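Local coordinates for protein extracellular invertase (Aspergillus kawachii, PDB 5XH8) that probably cleaves the terminal fructose from sucrose and related beta-fructosides and efficiently transfers fructosyl units to sugars, making fructooligosaccharides such as 1-kestose, at residues P451-L462 and V585-L596. Residues are numbered along the deposited sequence; the frame is centred on the assembly and turned at random.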
ATOM      1  N   PRO A 451     -37.063   4.649 -43.639  1.00 44.61           N
ATOM      2  CA  PRO A 451     -35.687   5.050 -43.919  1.00 41.79           C
ATOM      3  C   PRO A 451     -35.021   4.034 -44.811  1.00 37.90           C
ATOM      4  O   PRO A 451     -35.356   2.861 -44.760  1.00 40.79           O
ATOM      5  CB  PRO A 451     -35.015   5.068 -42.523  1.00 44.23           C
ATOM      6  CG  PRO A 451     -35.883   4.238 -41.659  1.00 44.36           C
ATOM      7  CD  PRO A 451     -37.277   4.414 -42.196  1.00 44.84           C
ATOM      8  N   SER A 452     -34.104   4.496 -45.635  1.00 39.03           N
ATOM      9  CA  SER A 452     -33.338   3.622 -46.491  1.00 41.23           C
ATOM     10  C   SER A 452     -32.000   3.235 -45.867  1.00 37.96           C
ATOM     11  O   SER A 452     -31.220   2.551 -46.518  1.00 36.29           O
ATOM     12  CB  SER A 452     -33.084   4.314 -47.821  1.00 41.24           C
ATOM     13  OG  SER A 452     -32.345   5.496 -47.592  1.00 43.19           O
ATOM     14  N   GLU A 453     -31.699   3.690 -44.643  1.00 35.99           N
ATOM     15  CA  GLU A 453     -30.516   3.182 -43.933  1.00 35.24           C
ATOM     16  C   GLU A 453     -30.785   2.988 -42.453  1.00 32.50           C
ATOM     17  O   GLU A 453     -31.801   3.451 -41.929  1.00 31.82           O
ATOM     18  CB  GLU A 453     -29.279   4.058 -44.182  1.00 37.82           C
ATOM     19  CG  GLU A 453     -29.383   5.470 -43.635  1.00 40.60           C
ATOM     20  CD  GLU A 453     -28.089   6.265 -43.760  1.00 44.49           C
ATOM     21  OE1 GLU A 453     -27.020   5.710 -44.128  1.00 46.40           O
ATOM     22  OE2 GLU A 453     -28.143   7.472 -43.473  1.00 46.70           O
ATOM     23  N   LYS A 454     -29.856   2.297 -41.783  1.00 29.29           N
ATOM     24  CA  LYS A 454     -30.048   1.886 -40.404  1.00 29.25           C
ATOM     25  C   LYS A 454     -29.516   2.950 -39.385  1.00 29.74           C
ATOM     26  O   LYS A 454     -28.913   2.610 -38.364  1.00 27.42           O
ATOM     27  CB  LYS A 454     -29.373   0.530 -40.202  1.00 31.11           C
ATOM     28  CG  LYS A 454     -29.869  -0.564 -41.143  1.00 31.12           C
ATOM     29  CD  LYS A 454     -29.203  -1.903 -40.852  1.00 30.61           C
ATOM     30  CE  LYS A 454     -29.642  -2.946 -41.886  1.00 31.58           C
ATOM     31  NZ  LYS A 454     -28.968  -4.253 -41.677  1.00 32.40           N
ATOM     32  N   PHE A 455     -29.772   4.219 -39.682  1.00 27.41           N
ATOM     33  CA  PHE A 455     -29.314   5.355 -38.896  1.00 28.43           C
ATOM     34  C   PHE A 455     -30.488   6.327 -38.884  1.00 26.85           C
ATOM     35  O   PHE A 455     -30.720   7.024 -39.862  1.00 27.20           O
ATOM     36  CB  PHE A 455     -28.067   5.991 -39.526  1.00 27.39           C
ATOM     37  CG  PHE A 455     -26.894   5.047 -39.666  1.00 28.68           C
ATOM     38  CD1 PHE A 455     -26.728   4.270 -40.821  1.00 28.83           C
ATOM     39  CD2 PHE A 455     -25.932   4.953 -38.666  1.00 26.89           C
ATOM     40  CE1 PHE A 455     -25.640   3.407 -40.959  1.00 27.27           C
ATOM     41  CE2 PHE A 455     -24.840   4.114 -38.804  1.00 27.60           C
ATOM     42  CZ  PHE A 455     -24.693   3.330 -39.955  1.00 27.27           C
ATOM     43  N   PHE A 456     -31.293   6.293 -37.832  1.00 27.78           N
ATOM     44  CA  PHE A 456     -32.464   7.152 -37.765  1.00 29.34           C
ATOM     45  C   PHE A 456     -32.953   7.371 -36.355  1.00 28.85           C
ATOM     46  O   PHE A 456     -32.653   6.582 -35.463  1.00 26.19           O
ATOM     47  CB  PHE A 456     -33.648   6.563 -38.595  1.00 29.84           C
ATOM     48  CG  PHE A 456     -34.126   5.205 -38.131  1.00 28.37           C
ATOM     49  CD1 PHE A 456     -35.143   5.088 -37.197  1.00 29.27           C
ATOM     50  CD2 PHE A 456     -33.571   4.044 -38.652  1.00 29.38           C
ATOM     51  CE1 PHE A 456     -35.575   3.846 -36.772  1.00 28.79           C
ATOM     52  CE2 PHE A 456     -33.990   2.797 -38.227  1.00 29.11           C
ATOM     53  CZ  PHE A 456     -34.998   2.691 -37.287  1.00 28.92           C
ATOM     54  N   VAL A 457     -33.745   8.433 -36.192  1.00 28.79           N
ATOM     55  CA  VAL A 457     -34.552   8.657 -34.993  1.00 30.12           C
ATOM     56  C   VAL A 457     -36.015   8.532 -35.384  1.00 32.65           C
ATOM     57  O   VAL A 457     -36.414   9.092 -36.404  1.00 34.65           O
ATOM     58  CB  VAL A 457     -34.371  10.078 -34.401  1.00 29.88           C
ATOM     59  CG1 VAL A 457     -35.208  10.229 -33.126  1.00 29.44           C
ATOM     60  CG2 VAL A 457     -32.896  10.383 -34.152  1.00 29.73           C
ATOM     61  N   LEU A 458     -36.791   7.815 -34.576  1.00 33.13           N
ATOM     62  CA  LEU A 458     -38.238   7.692 -34.743  1.00 35.66           C
ATOM     63  C   LEU A 458     -38.895   8.213 -33.477  1.00 35.18           C
ATOM     64  O   LEU A 458     -38.592   7.702 -32.396  1.00 34.86           O
ATOM     65  CB  LEU A 458     -38.648   6.222 -34.939  1.00 36.52           C
ATOM     66  CG  LEU A 458     -40.159   5.973 -35.160  1.00 40.67           C
ATOM     67  CD1 LEU A 458     -40.378   4.665 -35.902  1.00 43.83           C
ATOM     68  CD2 LEU A 458     -40.979   5.961 -33.874  1.00 42.13           C
ATOM     69  N   SER A 459     -39.772   9.211 -33.600  1.00 33.15           N
ATOM     70  CA  SER A 459     -40.560   9.735 -32.462  1.00 36.27           C
ATOM     71  C   SER A 459     -42.047   9.541 -32.720  1.00 37.27           C
ATOM     72  O   SER A 459     -42.512   9.753 -33.844  1.00 39.03           O
ATOM     73  CB  SER A 459     -40.340  11.231 -32.246  1.00 36.02           C
ATOM     74  OG  SER A 459     -39.063  11.619 -32.662  1.00 45.63           O
ATOM     75  N   ALA A 460     -42.800   9.186 -31.686  1.00 36.10           N
ATOM     76  CA  ALA A 460     -44.241   9.093 -31.824  1.00 38.09           C
ATOM     77  C   ALA A 460     -44.876   9.075 -30.470  1.00 41.09           C
ATOM     78  O   ALA A 460     -44.237   8.680 -29.479  1.00 40.43           O
ATOM     79  CB  ALA A 460     -44.610   7.820 -32.578  1.00 39.15           C
ATOM     80  N   GLN A 461     -46.151   9.460 -30.445  1.00 42.48           N
ATOM     81  CA  GLN A 461     -47.001   9.380 -29.254  1.00 43.82           C
ATOM     82  C   GLN A 461     -48.061   8.307 -29.443  1.00 42.46           C
ATOM     83  O   GLN A 461     -48.673   8.218 -30.507  1.00 42.94           O
ATOM     84  CB  GLN A 461     -47.671  10.717 -28.982  1.00 47.02           C
ATOM     85  CG  GLN A 461     -46.708  11.823 -28.588  1.00 51.10           C
ATOM     86  CD  GLN A 461     -46.008  12.424 -29.791  1.00 56.62           C
ATOM     87  OE1 GLN A 461     -46.671  12.911 -30.710  1.00 63.16           O
ATOM     88  NE2 GLN A 461     -44.672  12.375 -29.810  1.00 55.51           N
ATOM     89  N   LEU A 462     -48.247   7.479 -28.423  1.00 42.05           N
ATOM     90  CA  LEU A 462     -49.261   6.449 -28.417  1.00 41.66           C
ATOM     91  C   LEU A 462     -50.225   6.761 -27.272  1.00 46.04           C
ATOM     92  O   LEU A 462     -49.801   6.893 -26.110  1.00 44.31           O
ATOM     93  CB  LEU A 462     -48.648   5.056 -28.241  1.00 41.17           C
ATOM     94  CG  LEU A 462     -48.007   4.381 -29.462  1.00 39.25           C
ATOM     95  CD1 LEU A 462     -46.800   5.154 -29.972  1.00 40.39           C
ATOM     96  CD2 LEU A 462     -47.639   2.941 -29.139  1.00 38.90           C
ATOM     97  N   VAL A 585     -55.396   1.473 -30.077  1.00 50.90           N
ATOM     98  CA  VAL A 585     -54.273   2.397 -29.889  1.00 50.92           C
ATOM     99  C   VAL A 585     -54.387   3.497 -30.895  1.00 46.20           C
ATOM    100  O   VAL A 585     -54.654   3.212 -32.054  1.00 48.50           O
ATOM    101  CB  VAL A 585     -52.903   1.781 -30.281  1.00 53.10           C
ATOM    102  CG1 VAL A 585     -51.777   2.448 -29.504  1.00 52.32           C
ATOM    103  CG2 VAL A 585     -52.908   0.281 -30.148  1.00 56.80           C
ATOM    104  N   ALA A 586     -54.094   4.724 -30.494  1.00 43.89           N
ATOM    105  CA  ALA A 586     -53.990   5.813 -31.442  1.00 43.96           C
ATOM    106  C   ALA A 586     -52.551   6.292 -31.492  1.00 45.22           C
ATOM    107  O   ALA A 586     -51.999   6.731 -30.474  1.00 46.74           O
ATOM    108  CB  ALA A 586     -54.929   6.950 -31.060  1.00 44.41           C
ATOM    109  N   PHE A 587     -51.958   6.196 -32.683  1.00 42.85           N
ATOM    110  CA  PHE A 587     -50.627   6.690 -32.966  1.00 42.37           C
ATOM    111  C   PHE A 587     -50.735   8.098 -33.482  1.00 41.97           C
ATOM    112  O   PHE A 587     -51.462   8.337 -34.431  1.00 42.54           O
ATOM    113  CB  PHE A 587     -49.956   5.842 -34.061  1.00 42.85           C
ATOM    114  CG  PHE A 587     -49.642   4.445 -33.640  1.00 43.69           C
ATOM    115  CD1 PHE A 587     -50.602   3.442 -33.735  1.00 44.31           C
ATOM    116  CD2 PHE A 587     -48.376   4.123 -33.141  1.00 43.47           C
ATOM    117  CE1 PHE A 587     -50.313   2.142 -33.355  1.00 45.30           C
ATOM    118  CE2 PHE A 587     -48.083   2.826 -32.748  1.00 44.54           C
ATOM    119  CZ  PHE A 587     -49.046   1.832 -32.863  1.00 47.14           C
ATOM    120  N   SER A 588     -49.993   9.028 -32.906  1.00 40.73           N
ATOM    121  CA  SER A 588     -49.857  10.331 -33.528  1.00 43.73           C
ATOM    122  C   SER A 588     -49.108  10.206 -34.844  1.00 49.70           C
ATOM    123  O   SER A 588     -48.586   9.140 -35.196  1.00 54.71           O
ATOM    124  CB  SER A 588     -49.027  11.255 -32.658  1.00 45.43           C
ATOM    125  OG  SER A 588     -47.650  10.887 -32.777  1.00 41.14           O
ATOM    126  N   LYS A 589     -49.049  11.325 -35.551  1.00 53.70           N
ATOM    127  CA  LYS A 589     -48.057  11.575 -36.587  1.00 54.41           C
ATOM    128  C   LYS A 589     -46.663  11.125 -36.028  1.00 54.70           C
ATOM    129  O   LYS A 589     -46.268  11.460 -34.908  1.00 50.28           O
ATOM    130  CB  LYS A 589     -48.126  13.069 -36.932  1.00 59.06           C
ATOM    131  CG  LYS A 589     -47.150  13.654 -37.940  1.00 65.27           C
ATOM    132  CD  LYS A 589     -46.827  15.105 -37.548  1.00 70.17           C
ATOM    133  CE  LYS A 589     -46.199  15.930 -38.667  1.00 73.92           C
ATOM    134  NZ  LYS A 589     -47.018  17.120 -39.031  1.00 77.15           N
ATOM    135  N   VAL A 590     -45.983  10.296 -36.804  1.00 50.67           N
ATOM    136  CA  VAL A 590     -44.710   9.711 -36.443  1.00 48.72           C
ATOM    137  C   VAL A 590     -43.666  10.489 -37.225  1.00 48.55           C
ATOM    138  O   VAL A 590     -43.837  10.667 -38.431  1.00 47.97           O
ATOM    139  CB  VAL A 590     -44.691   8.225 -36.858  1.00 47.28           C
ATOM    140  CG1 VAL A 590     -43.391   7.556 -36.448  1.00 49.51           C
ATOM    141  CG2 VAL A 590     -45.893   7.502 -36.264  1.00 46.33           C
ATOM    142  N   THR A 591     -42.611  10.968 -36.560  1.00 43.26           N
ATOM    143  CA  THR A 591     -41.510  11.636 -37.256  1.00 42.28           C
ATOM    144  C   THR A 591     -40.298  10.699 -37.374  1.00 40.93           C
ATOM    145  O   THR A 591     -39.923  10.020 -36.415  1.00 38.17           O
ATOM    146  CB  THR A 591     -41.112  12.934 -36.539  1.00 44.05           C
ATOM    147  OG1 THR A 591     -42.269  13.771 -36.434  1.00 46.51           O
ATOM    148  CG2 THR A 591     -40.027  13.684 -37.313  1.00 44.44           C
ATOM    149  N   VAL A 592     -39.713  10.657 -38.565  1.00 38.22           N
ATOM    150  CA  VAL A 592     -38.521   9.854 -38.824  1.00 37.79           C
ATOM    151  C   VAL A 592     -37.485  10.824 -39.341  1.00 38.06           C
ATOM    152  O   VAL A 592     -37.747  11.540 -40.314  1.00 35.04           O
ATOM    153  CB  VAL A 592     -38.744   8.737 -39.870  1.00 37.05           C
ATOM    154  CG1 VAL A 592     -37.424   8.010 -40.174  1.00 38.62           C
ATOM    155  CG2 VAL A 592     -39.811   7.752 -39.404  1.00 35.92           C
ATOM    156  N   SER A 593     -36.325  10.857 -38.680  1.00 35.86           N
ATOM    157  CA  SER A 593     -35.204  11.656 -39.124  1.00 34.52           C
ATOM    158  C   SER A 593     -34.071  10.684 -39.422  1.00 36.47           C
ATOM    159  O   SER A 593     -33.715   9.847 -38.569  1.00 38.35           O
ATOM    160  CB  SER A 593     -34.833  12.684 -38.051  1.00 35.97           C
ATOM    161  OG  SER A 593     -33.629  13.343 -38.407  1.00 39.43           O
ATOM    162  N   GLU A 594     -33.500  10.804 -40.618  1.00 33.92           N
ATOM    163  CA  GLU A 594     -32.607   9.793 -41.168  1.00 36.18           C
ATOM    164  C   GLU A 594     -31.196  10.317 -41.349  1.00 31.71           C
ATOM    165  O   GLU A 594     -31.018  11.444 -41.765  1.00 29.71           O
ATOM    166  CB  GLU A 594     -33.155   9.323 -42.523  1.00 39.50           C
ATOM    167  CG  GLU A 594     -32.541   8.032 -43.024  1.00 44.10           C
ATOM    168  CD  GLU A 594     -33.106   7.599 -44.377  1.00 47.41           C
ATOM    169  OE1 GLU A 594     -34.282   7.918 -44.687  1.00 45.20           O
ATOM    170  OE2 GLU A 594     -32.363   6.925 -45.120  1.00 49.27           O
ATOM    171  N   GLY A 595     -30.201   9.492 -41.053  1.00 29.47           N
ATOM    172  CA  GLY A 595     -28.804   9.871 -41.259  1.00 29.27           C
ATOM    173  C   GLY A 595     -27.990  10.119 -39.993  1.00 29.04           C
ATOM    174  O   GLY A 595     -26.788   9.843 -39.977  1.00 27.46           O
ATOM    175  N   LEU A 596     -28.632  10.641 -38.949  1.00 29.73           N
ATOM    176  CA  LEU A 596     -27.946  11.061 -37.703  1.00 29.21           C
ATOM    177  C   LEU A 596     -26.801  12.001 -38.058  1.00 28.28           C
ATOM    178  O   LEU A 596     -26.994  12.902 -38.865  1.00 29.95           O
ATOM    179  CB  LEU A 596     -27.494   9.848 -36.882  1.00 27.83           C
ATOM    180  CG  LEU A 596     -28.541   8.769 -36.622  1.00 28.42           C
ATOM    181  CD1 LEU A 596     -27.949   7.669 -35.757  1.00 28.40           C
ATOM    182  CD2 LEU A 596     -29.816   9.328 -35.997  1.00 29.26           C
TER
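Val457 and Ser593 exchange two backbone hydrogen bonds, Val457 N to Ser593 O at 2.8 Å and Ser593 N to Val457 O at 2.9 Å, and Ser459 and Thr591 repeat the exchange, the reciprocal pattern of antiparallel hydrogen-bonded pairs between strands 455-462 and 590-594. Between Val590 and Ser588, just past Ala460 on the partner strand, the register slips by one residue. There Ser588 OG stands in for a backbone carbonyl, accepting Gln461 N at 3.1 Å and 167°, while it donates to Lys589 O; Ser588 N reaches Gln461 O, and Asp541 holds Gln461 NE2. Beyond the slip, Leu462 lies alongside the Phe587 ring, its CG 3.6 Å from Phe587 CE2. At the other end Glu594, its CG anti to the backbone N (chi1 -165°) and the chain extended, reaches OE2 into the turn of residues 451-454. Ser452 OG meets the syn lone pair of Glu594 OE2 at 2.9 Å, and Ser452 N reaches the same Glu594 OE2 at 3.0 Å from above the carboxylate plane. Val590 CG1 packs on Leu458 CG, on the face turned to strands 474-481 and 574-580, where Phe477 and Phe577 meet Phe587 edge-to-face. This is one sheet of the C-terminal beta-sandwich of family 32, strand 534-547 flanking 455-463. Serine side chains thus bridge both the slip and the turn, and the two Ser452 bonds would help Glu594 stay charged, probably offsetting the nearby Glu453 carboxylate.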